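Local coordinates for protein teicoplanin pseudoaglycone deacetylases Orf2 (Actinoplanes teichomyceticus, PDB 3DFK) that probably removes an acetyl group from the teicoplanin pseudoaglycone, as a zinc-dependent amide hydrolase of the PIG-L family, at residues S14-D19 with P162-T167; L39-F44 with G93-S98; R58-W63 with S98-L103. All coordinates share one frame; numbering follows the deposited sequence.

Interaction 1: residues S14-D19 with P162-T167; sequences SPHLDD and PDHEAT. With ZN (zinc ion), chain B; DKA (decanoic acid), chain C.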
loop_
_atom_site.group_PDB
_atom_site.type_symbol
_atom_site.label_atom_id
_atom_site.label_comp_id
_atom_site.label_asym_id
_atom_site.label_seq_id
_atom_site.Cartn_x
_atom_site.Cartn_y
_atom_site.Cartn_z
ATOM N N SER A 14 3.833 -2.172 -2.458
ATOM C CA SER A 14 2.614 -1.422 -2.182
ATOM C C SER A 14 1.411 -2.338 -2.431
ATOM O O SER A 14 1.362 -3.027 -3.453
ATOM C CB SER A 14 2.542 -0.210 -3.116
ATOM O OG SER A 14 1.482 0.658 -2.752
ATOM N N PRO A 15 0.431 -2.367 -1.502
ATOM C CA PRO A 15 -0.753 -3.147 -1.821
ATOM C C PRO A 15 -1.482 -2.593 -3.043
ATOM O O PRO A 15 -1.731 -3.340 -3.995
ATOM C CB PRO A 15 -1.638 -3.032 -0.562
ATOM C CG PRO A 15 -0.829 -2.360 0.474
ATOM C CD PRO A 15 0.381 -1.734 -0.173
ATOM N N HIS A 16 -1.774 -1.288 -3.024
ATOM C CA HIS A 16 -2.580 -0.661 -4.055
ATOM C C HIS A 16 -1.807 0.436 -4.725
ATOM O O HIS A 16 -0.770 0.877 -4.217
ATOM C CB HIS A 16 -3.822 -0.021 -3.471
ATOM C CG HIS A 16 -4.747 -0.999 -2.816
ATOM N ND1 HIS A 16 -5.117 -0.893 -1.492
ATOM C CD2 HIS A 16 -5.371 -2.092 -3.304
ATOM C CE1 HIS A 16 -5.939 -1.886 -1.194
ATOM N NE2 HIS A 16 -6.103 -2.633 -2.273
ATOM N N LEU A 17 -2.356 0.896 -5.846
ATOM C CA LEU A 17 -1.787 2.012 -6.594
ATOM C C LEU A 17 -2.067 3.349 -5.872
ATOM O O LEU A 17 -3.034 4.055 -6.188
ATOM C CB LEU A 17 -2.336 1.985 -8.023
ATOM C CG LEU A 17 -1.980 0.721 -8.824
ATOM C CD1 LEU A 17 -2.942 0.479 -9.974
ATOM C CD2 LEU A 17 -0.511 0.716 -9.321
ATOM N N ASP A 18 -1.230 3.644 -4.874
ATOM C CA ASP A 18 -1.196 4.893 -4.082
ATOM C C ASP A 18 -0.539 4.717 -2.713
ATOM O O ASP A 18 -0.049 5.666 -2.128
ATOM C CB ASP A 18 -2.556 5.587 -3.929
ATOM C CG ASP A 18 -3.600 4.725 -3.259
ATOM O OD1 ASP A 18 -3.313 3.562 -2.915
ATOM O OD2 ASP A 18 -4.731 5.226 -3.109
ATOM N N ASP A 19 -0.532 3.499 -2.190
ATOM C CA ASP A 19 -0.214 3.334 -0.779
ATOM C C ASP A 19 1.234 3.671 -0.452
ATOM O O ASP A 19 1.507 4.315 0.559
ATOM C CB ASP A 19 -0.539 1.918 -0.313
ATOM C CG ASP A 19 -2.030 1.665 -0.236
ATOM O OD1 ASP A 19 -2.748 2.453 0.406
ATOM O OD2 ASP A 19 -2.474 0.675 -0.835
ATOM N N PRO A 162 -8.102 -5.901 3.632
ATOM C CA PRO A 162 -7.669 -7.277 3.313
ATOM C C PRO A 162 -6.493 -7.312 2.344
ATOM O O PRO A 162 -5.627 -8.195 2.462
ATOM C CB PRO A 162 -8.882 -7.891 2.618
ATOM C CG PRO A 162 -10.058 -7.038 3.026
ATOM C CD PRO A 162 -9.527 -5.673 3.331
ATOM N N ASP A 163 -6.461 -6.371 1.398
ATOM C CA ASP A 163 -5.381 -6.340 0.416
ATOM C C ASP A 163 -4.063 -5.930 1.077
ATOM O O ASP A 163 -2.981 -6.368 0.659
ATOM C CB ASP A 163 -5.684 -5.401 -0.765
ATOM C CG ASP A 163 -6.833 -5.910 -1.664
ATOM O OD1 ASP A 163 -7.122 -7.124 -1.635
ATOM O OD2 ASP A 163 -7.408 -5.096 -2.425
ATOM N N HIS A 164 -4.164 -5.059 2.084
ATOM C CA HIS A 164 -2.999 -4.630 2.836
ATOM C C HIS A 164 -2.476 -5.761 3.683
ATOM O O HIS A 164 -1.270 -6.003 3.735
ATOM C CB HIS A 164 -3.320 -3.424 3.718
ATOM C CG HIS A 164 -3.444 -2.147 2.947
ATOM N ND1 HIS A 164 -2.876 -0.967 3.372
ATOM C CD2 HIS A 164 -4.025 -1.883 1.754
ATOM C CE1 HIS A 164 -3.130 -0.017 2.486
ATOM N NE2 HIS A 164 -3.838 -0.542 1.502
ATOM N N GLU A 165 -3.383 -6.484 4.332
ATOM C CA GLU A 165 -2.932 -7.609 5.148
ATOM C C GLU A 165 -2.289 -8.700 4.288
ATOM O O GLU A 165 -1.294 -9.273 4.695
ATOM C CB GLU A 165 -4.083 -8.176 5.987
ATOM C CG GLU A 165 -4.476 -7.212 7.108
ATOM C CD GLU A 165 -5.589 -7.707 8.020
ATOM O OE1 GLU A 165 -6.246 -8.726 7.700
ATOM O OE2 GLU A 165 -5.806 -7.036 9.052
ATOM N N ALA A 166 -2.856 -8.992 3.123
ATOM C CA ALA A 166 -2.320 -10.027 2.228
ATOM C C ALA A 166 -0.937 -9.639 1.737
ATOM O O ALA A 166 -0.032 -10.476 1.688
ATOM C CB ALA A 166 -3.254 -10.260 1.030
ATOM N N THR A 167 -0.783 -8.361 1.400
ATOM C CA THR A 167 0.504 -7.843 0.915
ATOM C C THR A 167 1.571 -7.986 2.015
ATOM O O THR A 167 2.651 -8.525 1.783
ATOM C CB THR A 167 0.374 -6.366 0.480
ATOM O OG1 THR A 167 -0.524 -6.279 -0.632
ATOM C CG2 THR A 167 1.751 -5.825 0.043
HETATM ZN ZN ZN B . -4.460 0.572 -0.190
HETATM C C1 DKA C . -6.017 2.645 -1.249
HETATM O O1 DKA C . -6.236 2.900 -0.053
HETATM C C2 DKA C . -7.082 2.902 -2.295
HETATM C C3 DKA C . -6.957 1.861 -3.404
HETATM C C4 DKA C . -8.315 1.331 -3.831
HETATM C C5 DKA C . -8.577 -0.078 -3.319
HETATM C C6 DKA C . -10.048 -0.225 -2.942
HETATM C C7 DKA C . -10.395 -1.641 -2.492
HETATM C C8 DKA C . -11.873 -1.676 -2.095
HETATM C C9 DKA C . -12.112 -1.998 -0.624
HETATM C C10 DKA C . -12.784 -3.346 -0.488
HETATM O O2 DKA C . -4.934 2.169 -1.608
HETATM O O HOH W 1 -6.171 0.896 0.829
#
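H16 and H164 both carry CG anti to the carbonyl carbon (chi1 -62° and -75°), which swings their imidazoles toward each other until the two rings share one zinc ion. H16 binds the metal through ND1 at 2.1 Å and H164 through NE2; D19 binds mainly through OD2, with OD1 a longer second contact 2.6 Å from the zinc. The close approaches among the main donor atoms are bridged by the metal rather than by hydrogen. O2 of the decanoic acid and water 1 complete the shell. Histidine suits both places because each ring has a second nitrogen behind the metal-binding one. NE2 of H16 donates to OD2 of D163 at 2.8 Å in a nearly straight bond (170°); the carboxylate oxygen lies in the ring plane and offers its anti lone pair. For H164 the corresponding partner is D187, at ND1. Both acids are second-shell to this zinc, fix the ring rotations and would probably make the imidazoles stronger metal donors; H16 and D163 also belong to another zinc site seen in this protein. CG of P15 sits 3.5 Å from the centre of the H164 ring, almost on its normal, a CH-pi contact in which the rigid proline ring offers its CH surface to the imidazole. H16 receives C5 of the fatty acid over one face and, more loosely, CB of P15 over the other. One turn along helix 162-178, OG1 of T167 bonds back to the carbonyl O of D163 at 2.8 Å and lies 3.4 Å from CB of P15. R101 pairs with OD1 of D163, gripping that carboxylate by both oxygens. This two-histidine, one-aspartate zinc centre is the metal site expected of PIG-L deacetylases, built from their Pro-His-x-Asp-Asp loop and the His-Pro-Asp-His segment.

Interaction 2: residues L39-F44 with G93-S98; sequences LVYTVF and GRFLDS. With DKA (decanoic acid), chain C.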
loop_
_atom_site.group_PDB
_atom_site.type_symbol
_atom_site.label_atom_id
_atom_site.label_comp_id
_atom_site.label_asym_id
_atom_site.label_seq_id
_atom_site.Cartn_x
_atom_site.Cartn_y
_atom_site.Cartn_z
ATOM N N LEU A 39 12.755 0.497 -6.322
ATOM C CA LEU A 39 11.734 -0.078 -7.175
ATOM C C LEU A 39 10.480 -0.186 -6.323
ATOM O O LEU A 39 10.553 -0.728 -5.235
ATOM C CB LEU A 39 12.158 -1.474 -7.643
ATOM C CG LEU A 39 11.128 -2.273 -8.461
ATOM C CD1 LEU A 39 10.680 -1.509 -9.708
ATOM C CD2 LEU A 39 11.651 -3.680 -8.801
ATOM N N VAL A 40 9.362 0.347 -6.800
ATOM C CA VAL A 40 8.089 0.226 -6.056
ATOM C C VAL A 40 7.202 -0.727 -6.825
ATOM O O VAL A 40 6.754 -0.431 -7.940
ATOM C CB VAL A 40 7.396 1.587 -5.881
ATOM C CG1 VAL A 40 6.008 1.416 -5.192
ATOM C CG2 VAL A 40 8.308 2.554 -5.101
ATOM N N TYR A 41 6.962 -1.885 -6.219
ATOM C CA TYR A 41 6.168 -2.939 -6.828
ATOM C C TYR A 41 4.794 -2.881 -6.187
ATOM O O TYR A 41 4.700 -2.906 -4.962
ATOM C CB TYR A 41 6.832 -4.289 -6.540
ATOM C CG TYR A 41 5.945 -5.492 -6.771
ATOM C CD1 TYR A 41 5.410 -5.762 -8.027
ATOM C CD2 TYR A 41 5.620 -6.347 -5.713
ATOM C CE1 TYR A 41 4.564 -6.876 -8.234
ATOM C CE2 TYR A 41 4.784 -7.456 -5.910
ATOM C CZ TYR A 41 4.268 -7.714 -7.161
ATOM O OH TYR A 41 3.452 -8.814 -7.349
ATOM N N THR A 42 3.751 -2.772 -7.007
ATOM C CA THR A 42 2.375 -2.770 -6.492
ATOM C C THR A 42 1.742 -4.119 -6.777
ATOM O O THR A 42 1.645 -4.547 -7.929
ATOM C CB THR A 42 1.548 -1.646 -7.093
ATOM O OG1 THR A 42 2.159 -0.378 -6.758
ATOM C CG2 THR A 42 0.109 -1.698 -6.546
ATOM N N VAL A 43 1.290 -4.771 -5.710
ATOM C CA VAL A 43 0.731 -6.119 -5.787
ATOM C C VAL A 43 -0.597 -6.140 -6.539
ATOM O O VAL A 43 -0.765 -6.876 -7.512
ATOM C CB VAL A 43 0.543 -6.716 -4.370
ATOM C CG1 VAL A 43 -0.067 -8.115 -4.446
ATOM C CG2 VAL A 43 1.882 -6.762 -3.619
ATOM N N PHE A 44 -1.533 -5.313 -6.089
ATOM C CA PHE A 44 -2.914 -5.398 -6.551
ATOM C C PHE A 44 -3.158 -4.426 -7.692
ATOM O O PHE A 44 -4.080 -3.619 -7.649
ATOM C CB PHE A 44 -3.890 -5.238 -5.364
ATOM C CG PHE A 44 -3.876 -6.415 -4.443
ATOM C CD1 PHE A 44 -4.575 -7.578 -4.788
ATOM C CD2 PHE A 44 -3.117 -6.406 -3.274
ATOM C CE1 PHE A 44 -4.540 -8.708 -3.964
ATOM C CE2 PHE A 44 -3.068 -7.534 -2.448
ATOM C CZ PHE A 44 -3.777 -8.690 -2.796
ATOM N N GLY A 93 2.009 -5.345 -10.486
ATOM C CA GLY A 93 1.685 -6.760 -10.308
ATOM C C GLY A 93 0.393 -7.203 -10.976
ATOM O O GLY A 93 -0.367 -6.385 -11.524
ATOM N N ARG A 94 0.123 -8.506 -10.870
ATOM C CA ARG A 94 -0.963 -9.153 -11.609
ATOM C C ARG A 94 -2.238 -9.393 -10.777
ATOM O O ARG A 94 -3.243 -9.879 -11.298
ATOM C CB ARG A 94 -0.465 -10.502 -12.138
ATOM C CG ARG A 94 -0.188 -11.488 -11.017
ATOM C CD ARG A 94 0.066 -12.903 -11.531
ATOM N NE ARG A 94 0.711 -13.738 -10.520
ATOM C CZ ARG A 94 0.140 -14.741 -9.858
ATOM N NH1 ARG A 94 -1.130 -15.052 -10.059
ATOM N NH2 ARG A 94 0.852 -15.431 -8.979
ATOM N N PHE A 95 -2.206 -9.078 -9.493
ATOM C CA PHE A 95 -3.331 -9.462 -8.615
ATOM C C PHE A 95 -4.455 -8.466 -8.669
ATOM O O PHE A 95 -4.221 -7.259 -8.715
ATOM C CB PHE A 95 -2.842 -9.683 -7.188
ATOM C CG PHE A 95 -1.769 -10.708 -7.115
ATOM C CD1 PHE A 95 -2.094 -12.054 -7.065
ATOM C CD2 PHE A 95 -0.430 -10.334 -7.196
ATOM C CE1 PHE A 95 -1.092 -13.039 -7.047
ATOM C CE2 PHE A 95 0.574 -11.300 -7.188
ATOM C CZ PHE A 95 0.244 -12.654 -7.100
ATOM N N LEU A 96 -5.679 -8.984 -8.650
ATOM C CA LEU A 96 -6.853 -8.139 -8.722
ATOM C C LEU A 96 -7.181 -7.527 -7.375
ATOM O O LEU A 96 -7.307 -8.248 -6.375
ATOM C CB LEU A 96 -8.068 -8.960 -9.189
ATOM C CG LEU A 96 -8.057 -9.552 -10.598
ATOM C CD1 LEU A 96 -9.326 -10.327 -10.838
ATOM C CD2 LEU A 96 -7.903 -8.474 -11.644
ATOM N N ASP A 97 -7.414 -6.214 -7.384
ATOM C CA ASP A 97 -7.907 -5.480 -6.231
ATOM C C ASP A 97 -9.151 -6.195 -5.697
ATOM O O ASP A 97 -9.877 -6.831 -6.453
ATOM C CB ASP A 97 -8.321 -4.073 -6.654
ATOM C CG ASP A 97 -8.731 -3.211 -5.479
ATOM O OD1 ASP A 97 -9.772 -3.485 -4.821
ATOM O OD2 ASP A 97 -8.021 -2.235 -5.222
ATOM N N SER A 98 -9.382 -6.068 -4.401
ATOM C CA SER A 98 -10.517 -6.746 -3.765
ATOM C C SER A 98 -11.861 -6.445 -4.452
ATOM O O SER A 98 -12.753 -7.277 -4.418
ATOM C CB SER A 98 -10.552 -6.445 -2.268
ATOM O OG SER A 98 -10.786 -5.072 -2.049
HETATM C C1 DKA C . -6.017 2.645 -1.249
HETATM O O1 DKA C . -6.236 2.900 -0.053
HETATM C C2 DKA C . -7.082 2.902 -2.295
HETATM C C3 DKA C . -6.957 1.861 -3.404
HETATM C C4 DKA C . -8.315 1.331 -3.831
HETATM C C5 DKA C . -8.577 -0.078 -3.319
HETATM C C6 DKA C . -10.048 -0.225 -2.942
HETATM C C7 DKA C . -10.395 -1.641 -2.492
HETATM C C8 DKA C . -11.873 -1.676 -2.095
HETATM C C9 DKA C . -12.112 -1.998 -0.624
HETATM C C10 DKA C . -12.784 -3.346 -0.488
HETATM O O2 DKA C . -4.934 2.169 -1.608
HETATM O O HOH W 2 2.659 -9.765 -9.714
HETATM O O HOH W 3 -6.575 -4.668 -9.682
#
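At the C-terminal side of strand 37-42, T42 and V43 turn successive carbonyls to the 93-98 loop, which runs in much the same direction (31° apart): N of G93 donates to O of T42 at 2.7 Å, and N of F95 to O of V43 at 3.3 Å. G93 sits where a beta carbon would collide with both carbonyls and with OH of Y41. CE1 of Y41 reaches alongside its CA instead, 3.6 Å away, while the Y41 hydroxyl shares water 2 with N of R94. F95 presents its ring edge to O of V43 and OH of Y41. With chi1 179°, CG1 of V43 points opposite the backbone N, over to CD2 of F95 at 3.6 Å. The F44 ring points its CD1 edge at O of L96, 3.2 Å away, and brushes CB of F95. D97 belongs to a second zinc site; here its carboxylate lies tightly alongside the alkyl chain of the decanoic acid at C5 to C7, and OD1 accepts from N of I99. With an alanine at D97, that amide would probably be left without its acceptor, and the second site would be likely to lose a ligand. Around the contact, helix 126-147 packs on Y41, V43 and F95, helix 162-178 lies against V43 and F44, and strand 9-14 pairs with the strand of Y41.

Interaction 3: residues R58-W63 with S98-L103; sequences RMHTIW and SIYRKL. With DKA (decanoic acid), chain C.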
loop_
_atom_site.group_PDB
_atom_site.type_symbol
_atom_site.label_atom_id
_atom_site.label_comp_id
_atom_site.label_asym_id
_atom_site.label_seq_id
_atom_site.Cartn_x
_atom_site.Cartn_y
_atom_site.Cartn_z
ATOM N N ARG A 58 -19.529 1.426 -8.411
ATOM C CA ARG A 58 -19.643 2.511 -7.425
ATOM C C ARG A 58 -18.289 3.184 -7.147
ATOM O O ARG A 58 -18.181 4.417 -7.142
ATOM C CB ARG A 58 -20.246 1.985 -6.120
ATOM C CG ARG A 58 -20.765 3.066 -5.184
ATOM C CD ARG A 58 -20.338 2.796 -3.736
ATOM N NE ARG A 58 -20.718 3.890 -2.833
ATOM C CZ ARG A 58 -20.122 4.155 -1.671
ATOM N NH1 ARG A 58 -19.098 3.415 -1.250
ATOM N NH2 ARG A 58 -20.547 5.170 -0.927
HETATM N N MSE A 59 -17.252 2.375 -6.943
HETATM C CA MSE A 59 -15.908 2.926 -6.709
HETATM C C MSE A 59 -15.425 3.726 -7.915
HETATM O O MSE A 59 -14.864 4.815 -7.756
HETATM C CB MSE A 59 -14.914 1.814 -6.393
HETATM C CG MSE A 59 -15.194 1.098 -5.110
HETATM SE SE MSE A 59 -15.283 2.411 -3.678
HETATM C CE MSE A 59 -13.529 3.233 -3.862
ATOM N N HIS A 60 -15.670 3.195 -9.105
ATOM C CA HIS A 60 -15.247 3.848 -10.350
ATOM C C HIS A 60 -15.827 5.248 -10.464
ATOM O O HIS A 60 -15.110 6.188 -10.817
ATOM C CB HIS A 60 -15.597 3.003 -11.573
ATOM C CG HIS A 60 -14.870 1.690 -11.625
ATOM N ND1 HIS A 60 -15.152 0.726 -12.558
ATOM C CD2 HIS A 60 -13.863 1.199 -10.868
ATOM C CE1 HIS A 60 -14.347 -0.312 -12.378
ATOM N NE2 HIS A 60 -13.562 -0.051 -11.354
ATOM N N THR A 61 -17.118 5.376 -10.156
ATOM C CA THR A 61 -17.783 6.681 -10.054
ATOM C C THR A 61 -17.154 7.623 -9.011
ATOM O O THR A 61 -16.925 8.799 -9.300
ATOM C CB THR A 61 -19.304 6.494 -9.785
ATOM O OG1 THR A 61 -19.873 5.752 -10.873
ATOM C CG2 THR A 61 -20.006 7.850 -9.653
ATOM N N ILE A 62 -16.850 7.109 -7.819
ATOM C CA ILE A 62 -16.183 7.884 -6.773
ATOM C C ILE A 62 -14.802 8.354 -7.242
ATOM O O ILE A 62 -14.367 9.473 -6.930
ATOM C CB ILE A 62 -16.079 7.060 -5.468
ATOM C CG1 ILE A 62 -17.480 6.861 -4.871
ATOM C CG2 ILE A 62 -15.128 7.708 -4.453
ATOM C CD1 ILE A 62 -17.513 5.875 -3.716
ATOM N N TRP A 63 -14.147 7.505 -8.024
ATOM C CA TRP A 63 -12.841 7.801 -8.620
ATOM C C TRP A 63 -12.906 8.737 -9.827
ATOM O O TRP A 63 -11.870 9.055 -10.435
ATOM C CB TRP A 63 -12.138 6.504 -9.023
ATOM C CG TRP A 63 -11.778 5.637 -7.872
ATOM C CD1 TRP A 63 -11.702 6.001 -6.562
ATOM C CD2 TRP A 63 -11.431 4.250 -7.926
ATOM N NE1 TRP A 63 -11.325 4.928 -5.793
ATOM C CE2 TRP A 63 -11.161 3.837 -6.605
ATOM C CE3 TRP A 63 -11.330 3.314 -8.963
ATOM C CZ2 TRP A 63 -10.792 2.526 -6.288
ATOM C CZ3 TRP A 63 -10.979 2.004 -8.644
ATOM C CH2 TRP A 63 -10.712 1.629 -7.315
ATOM N N SER A 98 -9.382 -6.068 -4.401
ATOM C CA SER A 98 -10.517 -6.746 -3.765
ATOM C C SER A 98 -11.861 -6.445 -4.452
ATOM O O SER A 98 -12.753 -7.277 -4.418
ATOM C CB SER A 98 -10.552 -6.445 -2.268
ATOM O OG SER A 98 -10.786 -5.072 -2.049
ATOM N N ILE A 99 -12.015 -5.279 -5.085
ATOM C CA ILE A 99 -13.300 -4.974 -5.758
ATOM C C ILE A 99 -13.556 -5.739 -7.053
ATOM O O ILE A 99 -14.666 -5.692 -7.606
ATOM C CB ILE A 99 -13.528 -3.473 -5.991
ATOM C CG1 ILE A 99 -12.400 -2.892 -6.862
ATOM C CG2 ILE A 99 -13.624 -2.763 -4.672
ATOM C CD1 ILE A 99 -12.749 -1.539 -7.468
ATOM N N TYR A 100 -12.540 -6.447 -7.529
ATOM C CA TYR A 100 -12.632 -7.194 -8.775
ATOM C C TYR A 100 -12.570 -8.692 -8.572
ATOM O O TYR A 100 -12.776 -9.448 -9.527
ATOM C CB TYR A 100 -11.481 -6.809 -9.725
ATOM C CG TYR A 100 -11.406 -5.341 -10.013
ATOM C CD1 TYR A 100 -12.515 -4.638 -10.510
ATOM C CD2 TYR A 100 -10.212 -4.645 -9.814
ATOM C CE1 TYR A 100 -12.442 -3.279 -10.766
ATOM C CE2 TYR A 100 -10.129 -3.279 -10.076
ATOM C CZ TYR A 100 -11.241 -2.608 -10.548
ATOM O OH TYR A 100 -11.125 -1.256 -10.788
ATOM N N ARG A 101 -12.257 -9.129 -7.358
ATOM C CA ARG A 101 -12.074 -10.558 -7.128
ATOM C C ARG A 101 -13.404 -11.254 -6.910
ATOM O O ARG A 101 -14.351 -10.658 -6.412
ATOM C CB ARG A 101 -11.173 -10.814 -5.933
ATOM C CG ARG A 101 -9.726 -10.391 -6.141
ATOM C CD ARG A 101 -8.777 -11.213 -5.247
ATOM N NE ARG A 101 -8.930 -11.027 -3.794
ATOM C CZ ARG A 101 -8.472 -9.975 -3.110
ATOM N NH1 ARG A 101 -7.872 -8.945 -3.725
ATOM N NH2 ARG A 101 -8.629 -9.925 -1.802
ATOM N N LYS A 102 -13.437 -12.530 -7.281
ATOM C CA LYS A 102 -14.591 -13.395 -7.026
ATOM C C LYS A 102 -14.243 -14.473 -6.002
ATOM O O LYS A 102 -13.063 -14.796 -5.783
ATOM C CB LYS A 102 -15.061 -14.034 -8.322
ATOM C CG LYS A 102 -15.697 -13.042 -9.281
ATOM C CD LYS A 102 -16.356 -13.760 -10.440
ATOM C CE LYS A 102 -17.173 -12.809 -11.288
ATOM N NZ LYS A 102 -17.858 -13.523 -12.409
ATOM N N LEU A 103 -15.276 -15.012 -5.368
ATOM C CA LEU A 103 -15.124 -16.122 -4.448
ATOM C C LEU A 103 -15.122 -17.424 -5.217
ATOM O O LEU A 103 -15.607 -17.467 -6.351
ATOM C CB LEU A 103 -16.301 -16.130 -3.477
ATOM C CG LEU A 103 -16.471 -14.882 -2.614
ATOM C CD1 LEU A 103 -17.539 -15.143 -1.600
ATOM C CD2 LEU A 103 -15.151 -14.532 -1.933
HETATM C C1 DKA C . -6.017 2.645 -1.249
HETATM O O1 DKA C . -6.236 2.900 -0.053
HETATM C C2 DKA C . -7.082 2.902 -2.295
HETATM C C3 DKA C . -6.957 1.861 -3.404
HETATM C C4 DKA C . -8.315 1.331 -3.831
HETATM C C5 DKA C . -8.577 -0.078 -3.319
HETATM C C6 DKA C . -10.048 -0.225 -2.942
HETATM C C7 DKA C . -10.395 -1.641 -2.492
HETATM C C8 DKA C . -11.873 -1.676 -2.095
HETATM C C9 DKA C . -12.112 -1.998 -0.624
HETATM C C10 DKA C . -12.784 -3.346 -0.488
HETATM O O2 DKA C . -4.934 2.169 -1.608
#
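I99 and Y100 meet M59, H60 and W63 where the last turn of helix 54-62, and W63 just after it, face the loop after strand 89-92, the edge strand of the Rossmann-like sheet; I99 and W63 line the groove that holds the decanoic acid, backed by M59, H60 and Y100. I99 carries the apolar half. Its CG1 stands between backbone N and carbonyl carbon (chi1 59°), and the chain then extends, so that CD1 comes within 3.8 Å of CH2 of W63, obliquely to the indole. The other branch, CG2, goes to the ligand, 3.3 Å from C8. A beta-branched residue suits this spot because it serves two neighbours at once. M59, deposited as selenomethionine, offers CB to CD1 of I99 while its doubly bent chain leads the selenium away. W63 lays its indole against its own helix end, with O of M59 over one face, and points the benzene rim at the loop and the ligand: CZ2 is 3.7 Å from C4 of the fatty acid, whereas CZ3 has the hydroxyl of Y100 beyond its edge. R75 makes a cation-pi contact with this indole. The polar half belongs to the H60 and Y100 rings, which approach from opposite directions and meet rim to rim, their planes 46° apart. A tyrosine is long enough to span the gap and ends in a hydroxyl, and CG1 of I99 steadies it by covering one ring face. H60 is held from behind through ND1 by O of P67; in front, its NE2 lies 2.8 Å from OH of Y100, in a hydrogen bond with an angle of 154°.

In the fold
Interactions 2 and 3 both fall inside the chain loop closed by interaction 1, and they cross each other, their segments alternating and sharing S98. The centres of interactions 1 and 2 lie about 7 Å apart, at the ends of the adjacent parallel strands 9-14 and 37-42, where S14 pairs with Y41 and V43. Interaction 3 is more peripheral, its centre about 14 Å from that of interaction 1 and 15 Å from that of interaction 2. R101 ties the three together, bonding both D163 and L96. All touch the decanoic acid: the zinc holds its carboxylate, W63 and D97 flank the early and middle chain, and S98 and I99 meet the tail.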